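Local coordinates for protein cytochrome (Paracoccus pantotrophus, PDB 2XTS) that forms the cytochrome subunit of the sulfane dehydrogenase SoxCD, this piece carrying a heme c domain that probably transfers electrons, at residues R7-P11 / E12-A16; P84-S87 / T88-D91; Q137-L140 / P141-G145. All coordinates share one frame; numbering follows the deposited sequence.

Overall arrangement
Contact 2 is the buried one: 84-87 leads from a loop into helix 86-96, which 88-91 continues, and Val89 comes within about 5 Å of the heme c. Contact 3, two overlapping turns in the loop before strand 146-148, lies at the surface but sends Leu140 inward. These two touch, Leu140 CD1 lying 3.5 Å from Tyr85 C, and both pack on Trp83 and helix 107-120. Contact 1, partly buried between two sulfite dehydrogenase chains, sits on the N-terminal arm, its centre about 24 Å from that of contact 2. It adds a salt bridge and calcium to its helix-start bonds; contact 2 relies on helix bonds, water and apolar packing, contact 3 on turn bonds and small apolar touches.

Contact 1. Residues R7-P11 / E12-A16; sequences REALP and EEISA. With CA (calcium ion), chain B.
Glu13 OE1 takes two donors: Arg7 NH1 at 2.7 Å, on its syn lone pair, and the backbone Leu10 N at 2.9 Å, from the anti side and out of the carboxylate plane. Arg7 NH2 reaches Glu13 OE2 at 3.0 Å, so guanidinium and carboxylate meet end-on through two bonds, their planes 39° apart. With chi1 at 55° and a bend at chi2, the Arg7 chain runs forward alongside the backbone of 8-10, bringing the guanidinium to Glu13; NH1 also bonds Glu8 O, which helps to fix its rotation. Leu10 is the N-cap of helix 11-17 and Glu13 its N3 residue; the bond from Leu10 N is one that capping boxes contain, here without its reciprocal half because the N-cap is a leucine. Pro11, lacking an N-H, fits the first turn, while Leu10 O receives Ile14 N at 3.0 Å. Ala9 CB also packs against Ile14 CG1 at 3.9 Å. Glu12, bent at chi2 (80°), lies beside the Pro11 ring, and its OE2 binds a calcium ion at 2.3 Å, which water 1 also ligates. Two sulfite dehydrogenase chains flank the arm: one extends the strand as an antiparallel ladder, and Asp5 N of the other bonds Glu13 OE2.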
loop_
_atom_site.group_PDB
_atom_site.type_symbol
_atom_site.label_atom_id
_atom_site.label_comp_id
_atom_site.label_asym_id
_atom_site.label_seq_id
_atom_site.Cartn_x
_atom_site.Cartn_y
_atom_site.Cartn_z
ATOM N N ARG D 7 -21.028 -20.496 16.549
ATOM C CA ARG D 7 -21.811 -21.288 17.489
ATOM C C ARG D 7 -22.773 -20.368 18.214
ATOM O O ARG D 7 -22.601 -19.150 18.237
ATOM C CB ARG D 7 -20.897 -22.076 18.435
ATOM C CG ARG D 7 -19.897 -21.256 19.188
ATOM C CD ARG D 7 -20.427 -20.811 20.486
ATOM N NE ARG D 7 -19.457 -20.052 21.268
ATOM C CZ ARG D 7 -19.791 -19.320 22.321
ATOM N NH1 ARG D 7 -21.060 -19.245 22.702
ATOM N NH2 ARG D 7 -18.856 -18.638 22.966
ATOM N N GLU D 8 -23.821 -20.956 18.784
ATOM C CA GLU D 8 -24.840 -20.169 19.420
ATOM C C GLU D 8 -24.304 -19.429 20.633
ATOM O O GLU D 8 -23.658 -20.014 21.508
ATOM C CB GLU D 8 -26.050 -21.019 19.820
ATOM C CG GLU D 8 -27.214 -20.225 20.424
ATOM C CD GLU D 8 -28.553 -20.932 20.358
ATOM O OE1 GLU D 8 -28.624 -22.066 19.840
ATOM O OE2 GLU D 8 -29.532 -20.323 20.831
ATOM N N ALA D 9 -24.591 -18.130 20.669
ATOM C CA ALA D 9 -24.309 -17.303 21.816
ATOM C C ALA D 9 -25.194 -17.685 23.009
ATOM O O ALA D 9 -26.398 -17.925 22.869
ATOM C CB ALA D 9 -24.455 -15.808 21.460
ATOM N N LEU D 10 -24.578 -17.749 24.188
ATOM C CA LEU D 10 -25.303 -18.071 25.422
ATOM C C LEU D 10 -25.916 -16.826 26.051
ATOM O O LEU D 10 -25.402 -15.717 25.870
ATOM C CB LEU D 10 -24.365 -18.765 26.411
ATOM C CG LEU D 10 -23.797 -20.101 25.933
ATOM C CD1 LEU D 10 -22.887 -20.667 27.004
ATOM C CD2 LEU D 10 -24.938 -21.056 25.581
ATOM N N PRO D 11 -27.003 -17.002 26.817
ATOM C CA PRO D 11 -27.606 -15.846 27.463
ATOM C C PRO D 11 -26.643 -14.975 28.288
ATOM O O PRO D 11 -26.734 -13.750 28.230
ATOM C CB PRO D 11 -28.716 -16.473 28.332
ATOM C CG PRO D 11 -29.018 -17.742 27.664
ATOM C CD PRO D 11 -27.764 -18.240 27.092
ATOM N N GLU D 12 -25.744 -15.590 29.044
ATOM C CA GLU D 12 -24.766 -14.870 29.860
ATOM C C GLU D 12 -23.844 -14.009 28.990
ATOM O O GLU D 12 -23.381 -12.963 29.420
ATOM C CB GLU D 12 -23.890 -15.856 30.667
ATOM C CG GLU D 12 -24.558 -16.677 31.759
ATOM C CD GLU D 12 -25.317 -17.907 31.260
ATOM O OE1 GLU D 12 -25.403 -18.198 30.038
ATOM O OE2 GLU D 12 -25.872 -18.587 32.129
ATOM N N GLU D 13 -23.503 -14.526 27.815
ATOM C CA GLU D 13 -22.615 -13.821 26.886
ATOM C C GLU D 13 -23.318 -12.613 26.270
ATOM O O GLU D 13 -22.777 -11.507 26.222
ATOM C CB GLU D 13 -22.151 -14.774 25.803
ATOM C CG GLU D 13 -21.208 -15.843 26.326
ATOM C CD GLU D 13 -20.935 -16.980 25.353
ATOM O OE1 GLU D 13 -21.767 -17.253 24.438
ATOM O OE2 GLU D 13 -19.893 -17.644 25.564
ATOM N N ILE D 14 -24.548 -12.816 25.838
ATOM C CA ILE D 14 -25.339 -11.717 25.305
ATOM C C ILE D 14 -25.542 -10.630 26.357
ATOM O O ILE D 14 -25.386 -9.417 26.089
ATOM C CB ILE D 14 -26.699 -12.233 24.807
ATOM C CG1 ILE D 14 -26.493 -13.213 23.625
ATOM C CG2 ILE D 14 -27.628 -11.061 24.425
ATOM C CD1 ILE D 14 -27.731 -13.992 23.233
ATOM N N SER D 15 -25.883 -11.050 27.572
ATOM C CA SER D 15 -26.100 -10.092 28.656
ATOM C C SER D 15 -24.825 -9.297 28.948
ATOM O O SER D 15 -24.897 -8.126 29.314
ATOM C CB SER D 15 -26.557 -10.828 29.927
ATOM O OG SER D 15 -26.773 -9.930 30.989
ATOM N N ALA D 16 -23.674 -9.944 28.846
ATOM C CA ALA D 16 -22.407 -9.275 29.157
ATOM C C ALA D 16 -22.042 -8.189 28.152
ATOM O O ALA D 16 -21.499 -7.159 28.550
ATOM C CB ALA D 16 -21.294 -10.274 29.256
HETATM CA CA CA B . -25.641 -18.776 34.423
HETATM O O HOH W 1 -25.856 -21.235 34.155
#

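Contact 2. Residues P84-S87 / T88-D91; sequences PYLS and TVYD
Leu86 and Val89 meet one helical turn apart, Leu86 CD1 lying 4.1 Å from Val89 CG2 as the two branched chains cross. Leu86 CG stands opposite its backbone N (chi1 -166°), which carries the leucine end back toward the valine. Beside them the backbone winds into the first turn of helix 86-96: Leu86 O accepts Tyr90 N at 3.3 Å, and Ser87 O accepts Asp91 N at 3.0 Å. At the very start the bonding is looser, with Thr88 N only weakly bonded to Tyr85 O. Water 2 adds a bridge, accepting from Tyr85 N at 2.9 Å and donating to Thr88 OG1 at 2.8 Å, a link that ties the incoming loop to the helix. A threonine suits this place because its hydroxyl can serve a second partner, and Thr88 OG1 also bonds Glu238 O of a sulfite dehydrogenase chain.

Further out, helix 107-120 holds the apolar face: Leu86 packs on Leu118, Val89 on Leu117, and the Tyr90 ring meets that of Tyr111. Val89 also touches Trp83, a heme c-binding residue, while Asp91 OD2 takes the N-H of Val21. This buried turn thus sets Val89 toward Trp83 and the heme side and Leu86 against helix 107-120, while Thr88 OG1 and Asp91 OD2 find their polar partners in water, partner subunit and a neighbouring loop.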
loop_
_atom_site.group_PDB
_atom_site.type_symbol
_atom_site.label_atom_id
_atom_site.label_comp_id
_atom_site.label_asym_id
_atom_site.label_seq_id
_atom_site.Cartn_x
_atom_site.Cartn_y
_atom_site.Cartn_z
ATOM N N PRO D 84 -30.961 14.546 22.756
ATOM C CA PRO D 84 -32.388 14.290 22.583
ATOM C C PRO D 84 -33.008 13.300 23.582
ATOM O O PRO D 84 -34.191 13.448 23.909
ATOM C CB PRO D 84 -32.470 13.762 21.147
ATOM C CG PRO D 84 -31.136 13.109 20.945
ATOM C CD PRO D 84 -30.142 13.938 21.692
ATOM N N TYR D 85 -32.247 12.286 24.006
ATOM C CA TYR D 85 -32.797 11.145 24.759
ATOM C C TYR D 85 -31.981 10.798 25.993
ATOM O O TYR D 85 -30.744 10.775 25.962
ATOM C CB TYR D 85 -32.833 9.886 23.862
ATOM C CG TYR D 85 -33.555 10.113 22.552
ATOM C CD1 TYR D 85 -34.902 10.469 22.544
ATOM C CD2 TYR D 85 -32.903 10.020 21.326
ATOM C CE1 TYR D 85 -35.567 10.751 21.352
ATOM C CE2 TYR D 85 -33.570 10.262 20.142
ATOM C CZ TYR D 85 -34.883 10.634 20.160
ATOM O OH TYR D 85 -35.531 10.886 18.971
ATOM N N LEU D 86 -32.684 10.426 27.049
ATOM C CA LEU D 86 -32.058 9.970 28.278
ATOM C C LEU D 86 -31.387 8.631 28.109
ATOM O O LEU D 86 -30.392 8.371 28.778
ATOM C CB LEU D 86 -33.091 9.919 29.410
ATOM C CG LEU D 86 -32.494 9.774 30.801
ATOM C CD1 LEU D 86 -31.646 10.971 31.134
ATOM C CD2 LEU D 86 -33.572 9.563 31.832
ATOM N N SER D 87 -31.922 7.787 27.233
ATOM C CA SER D 87 -31.328 6.485 27.001
ATOM C C SER D 87 -29.833 6.578 26.748
ATOM O O SER D 87 -29.052 5.770 27.255
ATOM C CB SER D 87 -31.996 5.803 25.824
ATOM O OG SER D 87 -31.990 6.624 24.692
ATOM N N THR D 88 -29.431 7.558 25.949
ATOM C CA THR D 88 -28.037 7.714 25.557
ATOM C C THR D 88 -27.159 7.983 26.772
ATOM O O THR D 88 -26.010 7.552 26.831
ATOM C CB THR D 88 -27.904 8.852 24.558
ATOM O OG1 THR D 88 -28.961 8.770 23.591
ATOM C CG2 THR D 88 -26.543 8.858 23.887
ATOM N N VAL D 89 -27.687 8.746 27.723
ATOM C CA VAL D 89 -26.927 9.078 28.929
ATOM C C VAL D 89 -26.600 7.803 29.712
ATOM O O VAL D 89 -25.460 7.519 30.047
ATOM C CB VAL D 89 -27.681 10.045 29.836
ATOM C CG1 VAL D 89 -26.837 10.420 31.055
ATOM C CG2 VAL D 89 -28.078 11.320 29.055
ATOM N N TYR D 90 -27.633 7.028 29.988
ATOM C CA TYR D 90 -27.453 5.798 30.704
ATOM C C TYR D 90 -26.449 4.905 30.002
ATOM O O TYR D 90 -25.507 4.372 30.594
ATOM C CB TYR D 90 -28.824 5.084 30.844
ATOM C CG TYR D 90 -28.705 3.851 31.697
ATOM C CD1 TYR D 90 -28.119 2.697 31.194
ATOM C CD2 TYR D 90 -29.150 3.845 33.020
ATOM C CE1 TYR D 90 -27.963 1.563 31.988
ATOM C CE2 TYR D 90 -29.005 2.715 33.808
ATOM C CZ TYR D 90 -28.396 1.591 33.293
ATOM O OH TYR D 90 -28.263 0.470 34.071
ATOM N N ASP D 91 -26.710 4.680 28.730
ATOM C CA ASP D 91 -25.935 3.720 27.966
ATOM C C ASP D 91 -24.465 4.092 27.868
ATOM O O ASP D 91 -23.607 3.271 28.128
ATOM C CB ASP D 91 -26.624 3.617 26.595
ATOM C CG ASP D 91 -26.077 2.541 25.689
ATOM O OD1 ASP D 91 -25.115 1.839 26.052
ATOM O OD2 ASP D 91 -26.645 2.422 24.577
HETATM O O HOH W 2 -29.500 11.495 23.603
#

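Contact 3. Residues Q137-L140 / P141-G145; sequences QVVL and PNAEG
Ala143 N donates to Leu140 O at 3.1 Å, with an N-H...O angle of 157°, and closes a type I turn over Pro141 and Asn142. The donor stands well above the carbonyl plane, 55° out of it, instead of on a lone pair. A second backbone bond, Gly145 N to Asn142 O at 3.0 Å, closes another type I turn from Asn142 to Gly145, and the two overlap at Asn142 and Ala143. Pro141 suits the second position of the first turn, since its ring holds phi at -53°. Gly145, with no CB, allows Asn142 OD1 to lie close beside it.

The apolar touches are small. Val139 CG1 meets Ala143 CB at 3.9 Å; its CG1 is opposite the backbone N, and the alanine methyl points back toward the preceding residues, where Ala143 CB also lies 3.4 Å from Leu140 O. Leu140 CB lies 3.5 Å from Pro141 CD, a consequence of direct succession, while the rest of the leucine chain goes inward to Trp83, Leu123 and Leu118. Val138 also packs on Leu118 of helix 107-120.

The polar side chain of Asn142 finds its partners outside the turns: ND2 bonds Tyr82 O, and OD1 bonds a glycerol that probably came from the crystallisation liquor. Gly145 makes backbone hydrogen bonds to a sulfite dehydrogenase chain. Two backbone bonds and a proline therefore set the shape of an otherwise irregular loop, with Leu140 and Asn142 fastening it to the residues around heme-binding Trp83.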
loop_
_atom_site.group_PDB
_atom_site.type_symbol
_atom_site.label_atom_id
_atom_site.label_comp_id
_atom_site.label_asym_id
_atom_site.label_seq_id
_atom_site.Cartn_x
_atom_site.Cartn_y
_atom_site.Cartn_z
ATOM N N GLN D 137 -40.482 8.100 31.024
ATOM C CA GLN D 137 -41.297 9.313 31.248
ATOM C C GLN D 137 -40.479 10.598 31.138
ATOM O O GLN D 137 -41.032 11.700 31.018
ATOM C CB GLN D 137 -41.955 9.270 32.626
ATOM C CG GLN D 137 -42.928 8.118 32.792
ATOM C CD GLN D 137 -43.450 7.995 34.206
ATOM O OE1 GLN D 137 -43.402 8.940 34.983
ATOM N NE2 GLN D 137 -43.946 6.818 34.545
ATOM N N VAL D 138 -39.152 10.471 31.207
ATOM C CA VAL D 138 -38.285 11.646 31.130
ATOM C C VAL D 138 -38.116 12.070 29.683
ATOM O O VAL D 138 -37.784 11.238 28.826
ATOM C CB VAL D 138 -36.912 11.378 31.767
ATOM C CG1 VAL D 138 -35.992 12.616 31.583
ATOM C CG2 VAL D 138 -37.068 10.988 33.242
ATOM N N VAL D 139 -38.385 13.344 29.412
ATOM C CA VAL D 139 -38.248 13.912 28.076
ATOM C C VAL D 139 -37.253 15.047 28.211
ATOM O O VAL D 139 -37.460 15.953 29.008
ATOM C CB VAL D 139 -39.603 14.413 27.520
ATOM C CG1 VAL D 139 -39.420 15.033 26.141
ATOM C CG2 VAL D 139 -40.615 13.272 27.469
ATOM N N LEU D 140 -36.166 14.985 27.451
ATOM C CA LEU D 140 -35.149 16.019 27.505
ATOM C C LEU D 140 -35.564 17.253 26.710
ATOM O O LEU D 140 -36.326 17.144 25.728
ATOM C CB LEU D 140 -33.803 15.480 26.988
ATOM C CG LEU D 140 -33.153 14.382 27.830
ATOM C CD1 LEU D 140 -31.777 14.056 27.284
ATOM C CD2 LEU D 140 -33.092 14.776 29.315
ATOM N N PRO D 141 -35.028 18.426 27.097
ATOM C CA PRO D 141 -35.427 19.654 26.427
ATOM C C PRO D 141 -35.293 19.627 24.902
ATOM O O PRO D 141 -36.133 20.191 24.206
ATOM C CB PRO D 141 -34.473 20.691 27.029
ATOM C CG PRO D 141 -34.309 20.222 28.431
ATOM C CD PRO D 141 -34.231 18.707 28.305
ATOM N N ASN D 142 -34.208 19.046 24.389
ATOM C CA ASN D 142 -33.952 19.051 22.950
ATOM C C ASN D 142 -34.397 17.772 22.229
ATOM O O ASN D 142 -33.868 17.443 21.158
ATOM C CB ASN D 142 -32.478 19.347 22.660
ATOM C CG ASN D 142 -32.262 19.988 21.319
ATOM O OD1 ASN D 142 -33.058 20.824 20.909
ATOM N ND2 ASN D 142 -31.159 19.675 20.668
ATOM N N ALA D 143 -35.356 17.051 22.811
ATOM C CA ALA D 143 -35.906 15.842 22.195
ATOM C C ALA D 143 -36.335 16.020 20.751
ATOM O O ALA D 143 -36.232 15.089 19.964
ATOM C CB ALA D 143 -37.095 15.345 23.008
ATOM N N GLU D 144 -36.808 17.211 20.399
ATOM C CA GLU D 144 -37.337 17.482 19.044
ATOM C C GLU D 144 -36.374 18.313 18.203
ATOM O O GLU D 144 -36.749 18.881 17.184
ATOM C CB GLU D 144 -38.723 18.150 19.111
ATOM C CG GLU D 144 -39.780 17.294 19.798
ATOM C CD GLU D 144 -41.141 17.970 19.874
ATOM O OE1 GLU D 144 -41.395 18.925 19.105
ATOM O OE2 GLU D 144 -41.956 17.532 20.715
ATOM N N GLY D 145 -35.113 18.347 18.628
ATOM C CA GLY D 145 -34.122 19.213 18.018
ATOM C C GLY D 145 -33.360 18.701 16.819
ATOM O O GLY D 145 -32.458 19.384 16.353
#